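Local structure of probable oxidoreductase (Pseudomonas aeruginosa, 4B7C) at residues 6-14 / 25-33; 135-144 / 276-286. The protein is probably an NADP-dependent oxidoreductase of the medium-chain dehydrogenase/reductase family, with a Rossmann-fold cofactor domain. All blocks are in the same frame, centred on the assembly; numbering follows the deposited sequence.

Interaction 1 of 2, residues 6-14 / 25-33; sequences QINRQYQLA and TFSFVETPL
Tyr11 and Phe28 face each other across two antiparallel strands as a non-hydrogen-bonded pair, and their rings form an offset stack, centroids 4.4 Å apart and planes at 27°. Phe28 CD1 sits over the middle of the tyrosine ring, 3.4 Å from Tyr11 CZ. Phe28 reaches that spot because its CG swings anti to the backbone N (chi1 -163°), which also brings its CZ against the aliphatic part of Arg9, 3.9 Å from Arg9 CB. On the other face of the pair Thr31 OG1 donates to Gln10 OE1 at 3.1 Å, coming from above the amide plane and not along a lone pair. Nine hydrogen bonds, eight of them between main-chain atoms, join the strands from Leu33 N on Gln6 O to Ala14 N on Thr25 O (2.7 Å).

Further out, Tyr11 OH bonds to Glu314 O, Arg9 forms a salt bridge with Asp104, and the Gln10 and Asn8 amides share Gln103 OE1, while Asn8 OD1 takes the N-H of Tyr105. Phe316 meets the Phe26 ring edge-to-face. The whole is a two-stranded antiparallel sheet, its strands joined by a long loop, at the start of the GroES-like N-terminal domain.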
loop_
_atom_site.group_PDB
_atom_site.type_symbol
_atom_site.label_atom_id
_atom_site.label_comp_id
_atom_site.label_asym_id
_atom_site.label_seq_id
_atom_site.Cartn_x
_atom_site.Cartn_y
_atom_site.Cartn_z
ATOM N N GLN B 6 31.498 -21.081 -35.370
ATOM C CA GLN B 6 30.075 -21.351 -35.026
ATOM C C GLN B 6 29.313 -20.034 -34.891
ATOM O O GLN B 6 29.899 -18.996 -34.572
ATOM C CB GLN B 6 30.006 -22.155 -33.728
ATOM C CG GLN B 6 28.622 -22.665 -33.299
ATOM C CD GLN B 6 28.109 -23.856 -34.124
ATOM O OE1 GLN B 6 28.624 -24.969 -34.028
ATOM N NE2 GLN B 6 27.058 -23.626 -34.905
ATOM N N ILE B 7 28.009 -20.086 -35.156
ATOM C CA ILE B 7 27.167 -18.888 -35.164
ATOM C C ILE B 7 26.209 -18.847 -33.978
ATOM O O ILE B 7 25.527 -19.827 -33.679
ATOM C CB ILE B 7 26.356 -18.744 -36.484
ATOM C CG1 ILE B 7 27.318 -18.525 -37.666
ATOM C CG2 ILE B 7 25.378 -17.585 -36.395
ATOM C CD1 ILE B 7 27.934 -17.135 -37.701
ATOM N N ASN B 8 26.142 -17.685 -33.340
ATOM C CA ASN B 8 25.142 -17.416 -32.302
ATOM C C ASN B 8 24.072 -16.488 -32.857
ATOM O O ASN B 8 24.327 -15.313 -33.087
ATOM C CB ASN B 8 25.804 -16.780 -31.070
ATOM C CG ASN B 8 24.826 -16.554 -29.926
ATOM O OD1 ASN B 8 23.827 -17.276 -29.785
ATOM N ND2 ASN B 8 25.103 -15.540 -29.104
ATOM N N ARG B 9 22.873 -17.020 -33.078
ATOM C CA ARG B 9 21.759 -16.185 -33.522
ATOM C C ARG B 9 21.199 -15.459 -32.308
ATOM O O ARG B 9 21.020 -16.061 -31.243
ATOM C CB ARG B 9 20.645 -16.995 -34.183
ATOM C CG ARG B 9 21.089 -17.828 -35.383
ATOM C CD ARG B 9 19.978 -18.751 -35.837
ATOM N NE ARG B 9 19.588 -19.682 -34.790
ATOM C CZ ARG B 9 18.445 -20.357 -34.768
ATOM N NH1 ARG B 9 17.545 -20.222 -35.738
ATOM N NH2 ARG B 9 18.192 -21.169 -33.756
ATOM N N GLN B 10 20.905 -14.175 -32.492
ATOM C CA GLN B 10 20.422 -13.323 -31.410
ATOM C C GLN B 10 19.284 -12.424 -31.861
ATOM O O GLN B 10 19.289 -11.913 -32.983
ATOM C CB GLN B 10 21.528 -12.410 -30.906
ATOM C CG GLN B 10 22.837 -13.066 -30.547
ATOM C CD GLN B 10 23.834 -12.018 -30.078
ATOM O OE1 GLN B 10 24.030 -11.003 -30.744
ATOM N NE2 GLN B 10 24.426 -12.232 -28.904
ATOM N N TYR B 11 18.325 -12.226 -30.974
ATOM C CA TYR B 11 17.352 -11.160 -31.140
ATOM C C TYR B 11 17.787 -9.972 -30.304
ATOM O O TYR B 11 17.873 -10.059 -29.076
ATOM C CB TYR B 11 15.947 -11.590 -30.758
ATOM C CG TYR B 11 15.201 -12.196 -31.902
ATOM C CD1 TYR B 11 14.743 -11.404 -32.953
ATOM C CD2 TYR B 11 14.946 -13.564 -31.944
ATOM C CE1 TYR B 11 14.050 -11.958 -34.012
ATOM C CE2 TYR B 11 14.265 -14.125 -33.003
ATOM C CZ TYR B 11 13.817 -13.315 -34.036
ATOM O OH TYR B 11 13.144 -13.876 -35.085
ATOM N N GLN B 12 18.084 -8.873 -30.991
ATOM C CA GLN B 12 18.466 -7.634 -30.328
ATOM C C GLN B 12 17.282 -6.685 -30.281
ATOM O O GLN B 12 16.409 -6.730 -31.140
ATOM C CB GLN B 12 19.618 -6.958 -31.049
ATOM C CG GLN B 12 20.886 -7.781 -31.087
ATOM C CD GLN B 12 21.972 -7.145 -31.933
ATOM O OE1 GLN B 12 21.739 -6.145 -32.610
ATOM N NE2 GLN B 12 23.167 -7.733 -31.909
ATOM N N LEU B 13 17.251 -5.842 -29.255
ATOM C CA LEU B 13 16.250 -4.780 -29.176
ATOM C C LEU B 13 16.632 -3.689 -30.172
ATOM O O LEU B 13 17.689 -3.071 -30.052
ATOM C CB LEU B 13 16.145 -4.214 -27.763
ATOM C CG LEU B 13 15.063 -3.148 -27.533
ATOM C CD1 LEU B 13 13.677 -3.753 -27.699
ATOM C CD2 LEU B 13 15.229 -2.498 -26.167
ATOM N N ALA B 14 15.759 -3.464 -31.151
ATOM C CA ALA B 14 16.062 -2.582 -32.288
ATOM C C ALA B 14 15.480 -1.184 -32.081
ATOM O O ALA B 14 16.124 -0.184 -32.372
ATOM C CB ALA B 14 15.528 -3.181 -33.577
ATOM N N THR B 25 10.452 -4.089 -33.809
ATOM C CA THR B 25 10.914 -3.924 -32.422
ATOM C C THR B 25 12.241 -4.652 -32.191
ATOM O O THR B 25 13.134 -4.135 -31.515
ATOM C CB THR B 25 9.869 -4.442 -31.417
ATOM O OG1 THR B 25 8.612 -3.769 -31.647
ATOM C CG2 THR B 25 10.329 -4.168 -30.005
ATOM N N PHE B 26 12.365 -5.838 -32.780
ATOM C CA PHE B 26 13.584 -6.648 -32.658
ATOM C C PHE B 26 14.316 -6.840 -33.978
ATOM O O PHE B 26 13.708 -6.846 -35.039
ATOM C CB PHE B 26 13.262 -8.017 -32.079
ATOM C CG PHE B 26 12.535 -7.963 -30.777
ATOM C CD1 PHE B 26 13.219 -7.678 -29.612
ATOM C CD2 PHE B 26 11.179 -8.208 -30.717
ATOM C CE1 PHE B 26 12.555 -7.622 -28.408
ATOM C CE2 PHE B 26 10.504 -8.158 -29.516
ATOM C CZ PHE B 26 11.191 -7.866 -28.355
ATOM N N SER B 27 15.635 -6.974 -33.888
ATOM C CA SER B 27 16.488 -7.314 -35.036
ATOM C C SER B 27 17.085 -8.707 -34.850
ATOM O O SER B 27 17.704 -9.001 -33.822
ATOM C CB SER B 27 17.610 -6.282 -35.270
ATOM O OG SER B 27 17.069 -5.013 -35.560
ATOM N N PHE B 28 16.900 -9.553 -35.857
ATOM C CA PHE B 28 17.449 -10.896 -35.854
ATOM C C PHE B 28 18.847 -10.885 -36.453
ATOM O O PHE B 28 19.031 -10.625 -37.643
ATOM C CB PHE B 28 16.526 -11.841 -36.613
ATOM C CG PHE B 28 16.786 -13.277 -36.330
ATOM C CD1 PHE B 28 17.025 -13.693 -35.029
ATOM C CD2 PHE B 28 16.776 -14.203 -37.345
ATOM C CE1 PHE B 28 17.276 -15.008 -34.745
ATOM C CE2 PHE B 28 17.022 -15.531 -37.076
ATOM C CZ PHE B 28 17.274 -15.935 -35.774
ATOM N N VAL B 29 19.851 -11.119 -35.614
ATOM C CA VAL B 29 21.242 -10.949 -36.033
ATOM C C VAL B 29 22.070 -12.228 -35.809
ATOM O O VAL B 29 21.837 -13.001 -34.872
ATOM C CB VAL B 29 21.887 -9.666 -35.443
ATOM C CG1 VAL B 29 23.368 -9.620 -35.784
ATOM C CG2 VAL B 29 21.172 -8.440 -35.987
ATOM N N GLU B 30 23.010 -12.464 -36.716
ATOM C CA GLU B 30 23.933 -13.583 -36.597
ATOM C C GLU B 30 25.285 -13.065 -36.161
ATOM O O GLU B 30 25.870 -12.200 -36.811
ATOM C CB GLU B 30 24.068 -14.330 -37.920
ATOM C CG GLU B 30 22.787 -15.027 -38.346
ATOM C CD GLU B 30 22.945 -15.855 -39.606
ATOM O OE1 GLU B 30 24.042 -15.841 -40.211
ATOM O OE2 GLU B 30 21.956 -16.508 -39.992
ATOM N N THR B 31 25.776 -13.603 -35.051
ATOM C CA THR B 31 27.029 -13.165 -34.462
ATOM C C THR B 31 27.966 -14.358 -34.316
ATOM O O THR B 31 27.525 -15.460 -33.977
ATOM C CB THR B 31 26.785 -12.544 -33.079
ATOM O OG1 THR B 31 25.801 -11.505 -33.195
ATOM C CG2 THR B 31 28.075 -11.940 -32.516
ATOM N N PRO B 32 29.270 -14.145 -34.548
ATOM C CA PRO B 32 30.178 -15.265 -34.318
ATOM C C PRO B 32 30.230 -15.650 -32.845
ATOM O O PRO B 32 30.311 -14.784 -31.972
ATOM C CB PRO B 32 31.548 -14.740 -34.785
ATOM C CG PRO B 32 31.290 -13.452 -35.480
ATOM C CD PRO B 32 29.971 -12.936 -35.003
ATOM N N LEU B 33 30.208 -16.950 -32.584
ATOM C CA LEU B 33 30.249 -17.444 -31.215
ATOM C C LEU B 33 31.653 -17.268 -30.654
ATOM O O LEU B 33 32.606 -17.865 -31.165
ATOM C CB LEU B 33 29.861 -18.920 -31.148
ATOM C CG LEU B 33 29.800 -19.525 -29.749
ATOM C CD1 LEU B 33 28.778 -18.799 -28.882
ATOM C CD2 LEU B 33 29.484 -21.010 -29.853
#

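Interaction 2 of 2, residues 135-144 / 276-286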
loop_
_atom_site.group_PDB
_atom_site.type_symbol
_atom_site.label_atom_id
_atom_site.label_comp_id
_atom_site.label_asym_id
_atom_site.label_seq_id
_atom_site.Cartn_x
_atom_site.Cartn_y
_atom_site.Cartn_z
ATOM N N MET B 135 8.406 -19.526 -8.015
ATOM C CA MET B 135 9.009 -18.926 -6.813
ATOM C C MET B 135 8.419 -17.537 -6.506
ATOM O O MET B 135 8.336 -17.137 -5.356
ATOM C CB MET B 135 10.525 -18.846 -6.932
ATOM C CG MET B 135 11.241 -20.195 -6.847
ATOM S SD MET B 135 10.861 -21.169 -5.384
ATOM C CE MET B 135 9.321 -22.014 -5.782
ATOM N N THR B 136 8.005 -16.810 -7.537
ATOM C CA THR B 136 7.274 -15.551 -7.326
ATOM C C THR B 136 5.992 -15.844 -6.536
ATOM O O THR B 136 5.715 -15.217 -5.524
ATOM C CB THR B 136 6.924 -14.847 -8.647
ATOM O OG1 THR B 136 8.125 -14.446 -9.290
ATOM C CG2 THR B 136 6.023 -13.579 -8.413
ATOM N N ALA B 137 5.226 -16.826 -7.009
ATOM C CA ALA B 137 3.983 -17.235 -6.347
ATOM C C ALA B 137 4.259 -17.636 -4.915
ATOM O O ALA B 137 3.576 -17.210 -3.988
ATOM C CB ALA B 137 3.312 -18.396 -7.104
ATOM N N TYR B 138 5.262 -18.484 -4.749
ATOM C CA TYR B 138 5.606 -19.055 -3.452
ATOM C C TYR B 138 5.961 -17.974 -2.429
ATOM O O TYR B 138 5.352 -17.894 -1.353
ATOM C CB TYR B 138 6.792 -20.009 -3.627
ATOM C CG TYR B 138 7.177 -20.774 -2.395
ATOM C CD1 TYR B 138 6.596 -22.010 -2.110
ATOM C CD2 TYR B 138 8.157 -20.292 -1.527
ATOM C CE1 TYR B 138 6.958 -22.720 -0.983
ATOM C CE2 TYR B 138 8.529 -21.005 -0.397
ATOM C CZ TYR B 138 7.924 -22.216 -0.131
ATOM O OH TYR B 138 8.293 -22.934 0.979
ATOM N N PHE B 139 6.932 -17.138 -2.769
ATOM C CA PHE B 139 7.410 -16.135 -1.811
ATOM C C PHE B 139 6.441 -14.957 -1.652
ATOM O O PHE B 139 6.211 -14.495 -0.542
ATOM C CB PHE B 139 8.834 -15.681 -2.140
ATOM C CG PHE B 139 9.855 -16.745 -1.883
ATOM C CD1 PHE B 139 10.132 -17.143 -0.593
ATOM C CD2 PHE B 139 10.496 -17.381 -2.929
ATOM C CE1 PHE B 139 11.043 -18.155 -0.345
ATOM C CE2 PHE B 139 11.403 -18.402 -2.690
ATOM C CZ PHE B 139 11.677 -18.787 -1.399
ATOM N N ALA B 140 5.861 -14.504 -2.747
ATOM C CA ALA B 140 4.896 -13.394 -2.699
ATOM C C ALA B 140 3.688 -13.757 -1.842
ATOM O O ALA B 140 3.305 -13.009 -0.940
ATOM C CB ALA B 140 4.476 -12.989 -4.093
ATOM N N LEU B 141 3.117 -14.936 -2.081
ATOM C CA LEU B 141 1.953 -15.369 -1.305
ATOM C C LEU B 141 2.300 -15.596 0.146
ATOM O O LEU B 141 1.673 -15.035 1.034
ATOM C CB LEU B 141 1.322 -16.654 -1.877
ATOM C CG LEU B 141 0.091 -17.150 -1.097
ATOM C CD1 LEU B 141 -1.052 -16.148 -1.250
ATOM C CD2 LEU B 141 -0.361 -18.539 -1.547
ATOM N N LEU B 142 3.303 -16.421 0.388
ATOM C CA LEU B 142 3.596 -16.882 1.745
ATOM C C LEU B 142 4.318 -15.861 2.624
ATOM O O LEU B 142 4.026 -15.743 3.816
ATOM C CB LEU B 142 4.394 -18.190 1.708
ATOM C CG LEU B 142 3.703 -19.369 1.002
ATOM C CD1 LEU B 142 4.623 -20.591 0.976
ATOM C CD2 LEU B 142 2.364 -19.692 1.654
ATOM N N ASP B 143 5.270 -15.135 2.052
ATOM C CA ASP B 143 6.037 -14.162 2.846
ATOM C C ASP B 143 5.343 -12.796 2.958
ATOM O O ASP B 143 5.391 -12.166 3.999
ATOM C CB ASP B 143 7.451 -13.982 2.301
ATOM C CG ASP B 143 8.334 -13.194 3.254
ATOM O OD1 ASP B 143 8.591 -13.698 4.369
ATOM O OD2 ASP B 143 8.745 -12.071 2.882
ATOM N N VAL B 144 4.681 -12.359 1.893
ATOM C CA VAL B 144 4.016 -11.049 1.885
ATOM C C VAL B 144 2.503 -11.151 2.163
ATOM O O VAL B 144 1.955 -10.423 3.000
ATOM C CB VAL B 144 4.273 -10.317 0.555
ATOM C CG1 VAL B 144 3.725 -8.895 0.593
ATOM C CG2 VAL B 144 5.764 -10.329 0.238
ATOM N N GLU B 276 1.642 -4.134 -0.635
ATOM C CA GLU B 276 3.089 -4.295 -0.674
ATOM C C GLU B 276 3.601 -4.951 -1.948
ATOM O O GLU B 276 3.053 -5.947 -2.426
ATOM C CB GLU B 276 3.554 -5.090 0.543
ATOM C CG GLU B 276 5.062 -5.167 0.686
ATOM C CD GLU B 276 5.505 -5.769 2.009
ATOM O OE1 GLU B 276 4.692 -5.866 2.945
ATOM O OE2 GLU B 276 6.688 -6.128 2.114
ATOM N N GLY B 277 4.670 -4.378 -2.485
ATOM C CA GLY B 277 5.315 -4.906 -3.671
ATOM C C GLY B 277 6.425 -5.888 -3.336
ATOM O O GLY B 277 7.017 -5.828 -2.258
ATOM N N MET B 278 6.672 -6.817 -4.249
ATOM C CA MET B 278 7.770 -7.780 -4.104
ATOM C C MET B 278 8.378 -8.131 -5.446
ATOM O O MET B 278 7.734 -8.001 -6.499
ATOM C CB MET B 278 7.325 -9.057 -3.377
ATOM C CG MET B 278 6.459 -10.013 -4.202
ATOM S SD MET B 278 7.358 -11.010 -5.416
ATOM C CE MET B 278 8.233 -12.144 -4.355
ATOM N N VAL B 279 9.627 -8.576 -5.385
ATOM C CA VAL B 279 10.374 -9.036 -6.551
ATOM C C VAL B 279 11.101 -10.336 -6.162
ATOM O O VAL B 279 11.724 -10.406 -5.097
ATOM C CB VAL B 279 11.360 -7.939 -7.009
ATOM C CG1 VAL B 279 12.531 -8.511 -7.757
ATOM C CG2 VAL B 279 10.647 -6.934 -7.907
ATOM N N VAL B 280 10.964 -11.378 -6.985
ATOM C CA VAL B 280 11.389 -12.740 -6.582
ATOM C C VAL B 280 12.892 -12.836 -6.303
ATOM O O VAL B 280 13.315 -13.574 -5.427
ATOM C CB VAL B 280 10.952 -13.828 -7.613
ATOM C CG1 VAL B 280 11.638 -13.629 -8.950
ATOM C CG2 VAL B 280 11.245 -15.227 -7.088
ATOM N N MET B 281 13.693 -12.059 -7.013
ATOM C CA MET B 281 15.152 -12.118 -6.817
ATOM C C MET B 281 15.605 -11.715 -5.416
ATOM O O MET B 281 16.674 -12.122 -4.968
ATOM C CB MET B 281 15.867 -11.262 -7.849
ATOM C CG MET B 281 15.961 -9.736 -7.433
ATOM S SD MET B 281 15.953 -8.351 -8.679
ATOM C CE MET B 281 17.703 -8.238 -9.072
ATOM N N ASP B 282 14.780 -10.937 -4.721
ATOM C CA ASP B 282 15.074 -10.576 -3.328
ATOM C C ASP B 282 15.110 -11.812 -2.426
ATOM O O ASP B 282 15.636 -11.754 -1.316
ATOM C CB ASP B 282 14.053 -9.570 -2.771
ATOM C CG ASP B 282 14.179 -8.189 -3.391
ATOM O OD1 ASP B 282 15.159 -7.936 -4.108
ATOM O OD2 ASP B 282 13.291 -7.349 -3.161
ATOM N N TYR B 283 14.521 -12.910 -2.895
ATOM C CA TYR B 283 14.433 -14.150 -2.111
ATOM C C TYR B 283 15.446 -15.231 -2.538
ATOM O O TYR B 283 15.356 -16.370 -2.087
ATOM C CB TYR B 283 13.003 -14.711 -2.183
ATOM C CG TYR B 283 11.980 -13.860 -1.476
ATOM C CD1 TYR B 283 11.392 -12.775 -2.120
ATOM C CD2 TYR B 283 11.628 -14.103 -0.157
ATOM C CE1 TYR B 283 10.453 -11.973 -1.478
ATOM C CE2 TYR B 283 10.701 -13.299 0.489
ATOM C CZ TYR B 283 10.123 -12.227 -0.189
ATOM O OH TYR B 283 9.176 -11.435 0.428
ATOM N N ALA B 284 16.424 -14.845 -3.350
ATOM C CA ALA B 284 17.413 -15.774 -3.920
ATOM C C ALA B 284 18.032 -16.719 -2.894
ATOM O O ALA B 284 18.174 -17.902 -3.158
ATOM C CB ALA B 284 18.513 -15.023 -4.675
ATOM N N GLN B 285 18.369 -16.195 -1.726
ATOM C CA GLN B 285 18.992 -17.000 -0.675
ATOM C C GLN B 285 18.096 -18.120 -0.149
ATOM O O GLN B 285 18.577 -19.068 0.452
ATOM C CB GLN B 285 19.418 -16.106 0.485
ATOM C CG GLN B 285 20.215 -16.788 1.604
ATOM C CD GLN B 285 20.749 -15.846 2.672
ATOM O OE1 GLN B 285 20.936 -14.646 2.447
ATOM N NE2 GLN B 285 21.021 -16.403 3.838
ATOM N N ARG B 286 16.797 -17.971 -0.353
ATOM C CA ARG B 286 15.823 -18.937 0.150
ATOM C C ARG B 286 15.295 -19.858 -0.948
ATOM O O ARG B 286 14.449 -20.696 -0.686
ATOM C CB ARG B 286 14.678 -18.209 0.850
ATOM C CG ARG B 286 15.112 -17.563 2.163
ATOM C CD ARG B 286 14.075 -16.583 2.688
ATOM N NE ARG B 286 12.823 -17.256 3.056
ATOM C CZ ARG B 286 11.729 -16.663 3.543
ATOM N NH1 ARG B 286 11.686 -15.349 3.740
ATOM N NH2 ARG B 286 10.660 -17.394 3.840
HETATM O O HOH W 1 9.032 -11.526 -9.019
HETATM O O HOH W 2 7.933 -16.971 3.354
#
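Phe139 and Tyr283 both carry CG anti to the carbonyl carbon (chi1 -70° and -68°), and from opposing backbones these torsions send the two side chains past each other in opposite directions. The rings end up nearly parallel but slid apart, so each lies over the other's CB: Phe139 CB stands 3.7 Å from the centroid of the Tyr283 ring, and Tyr283 CB 3.8 Å from that of Phe139, two reciprocal CH-pi contacts. Asp143, its CG anti to the backbone N, turns its carboxylate toward the tyrosine, whose OH donates to Asp143 OD2 at 2.6 Å. That bond meets the carboxylate on its anti side, and the acid lies at the edge of the ring. The other oxygen, Asp143 OD1, makes a salt bridge of 3.6 Å with Arg286 NH1, the carboxylate and guanidinium planes almost perpendicular.

Met278 lies against the helix with its CG 3.6 Å from Ala140 CB, and Val144 packs beside it and against Glu276. At the other end Val280 CB presses on Thr136 OG1 (3.3 Å); a water accepts from Val280 N and donates to that hydroxyl, which also bonds to Met132 O.

One side of helix 132-145 is lined by the end of strand 274-277 and the 3-10 segment that follows. Val245 of strand 242-246 adjoins Ala140, Val144 and Met278, helix 161-172 packs on Ala137 and Leu141, and Phe287 of helix 287-299 touches Phe139 and Val280. Beyond Glu276 the sheet continues into the second subunit.

Along the chain interaction 1 is complete before either segment of interaction 2 begins, and their centres lie 33 Å apart, with about 18 Å between nearest atoms. They share no strand or sheet. Residues 6-14 and 25-33 make their own two-stranded sheet, at the periphery of the chain and in its GroES-like N-terminal part. Interaction 2 lies much nearer the middle, where residues 135-144 of helix 132-145 meet the segment leaving the last strand of the six-stranded parallel Rossmann sheet. One contact therefore belongs to the N-terminal part, its two segments touched by no other subunit, and the other to the probable cofactor-binding domain, beside the dimer interface: the two-part architecture of medium-chain dehydrogenases/reductases.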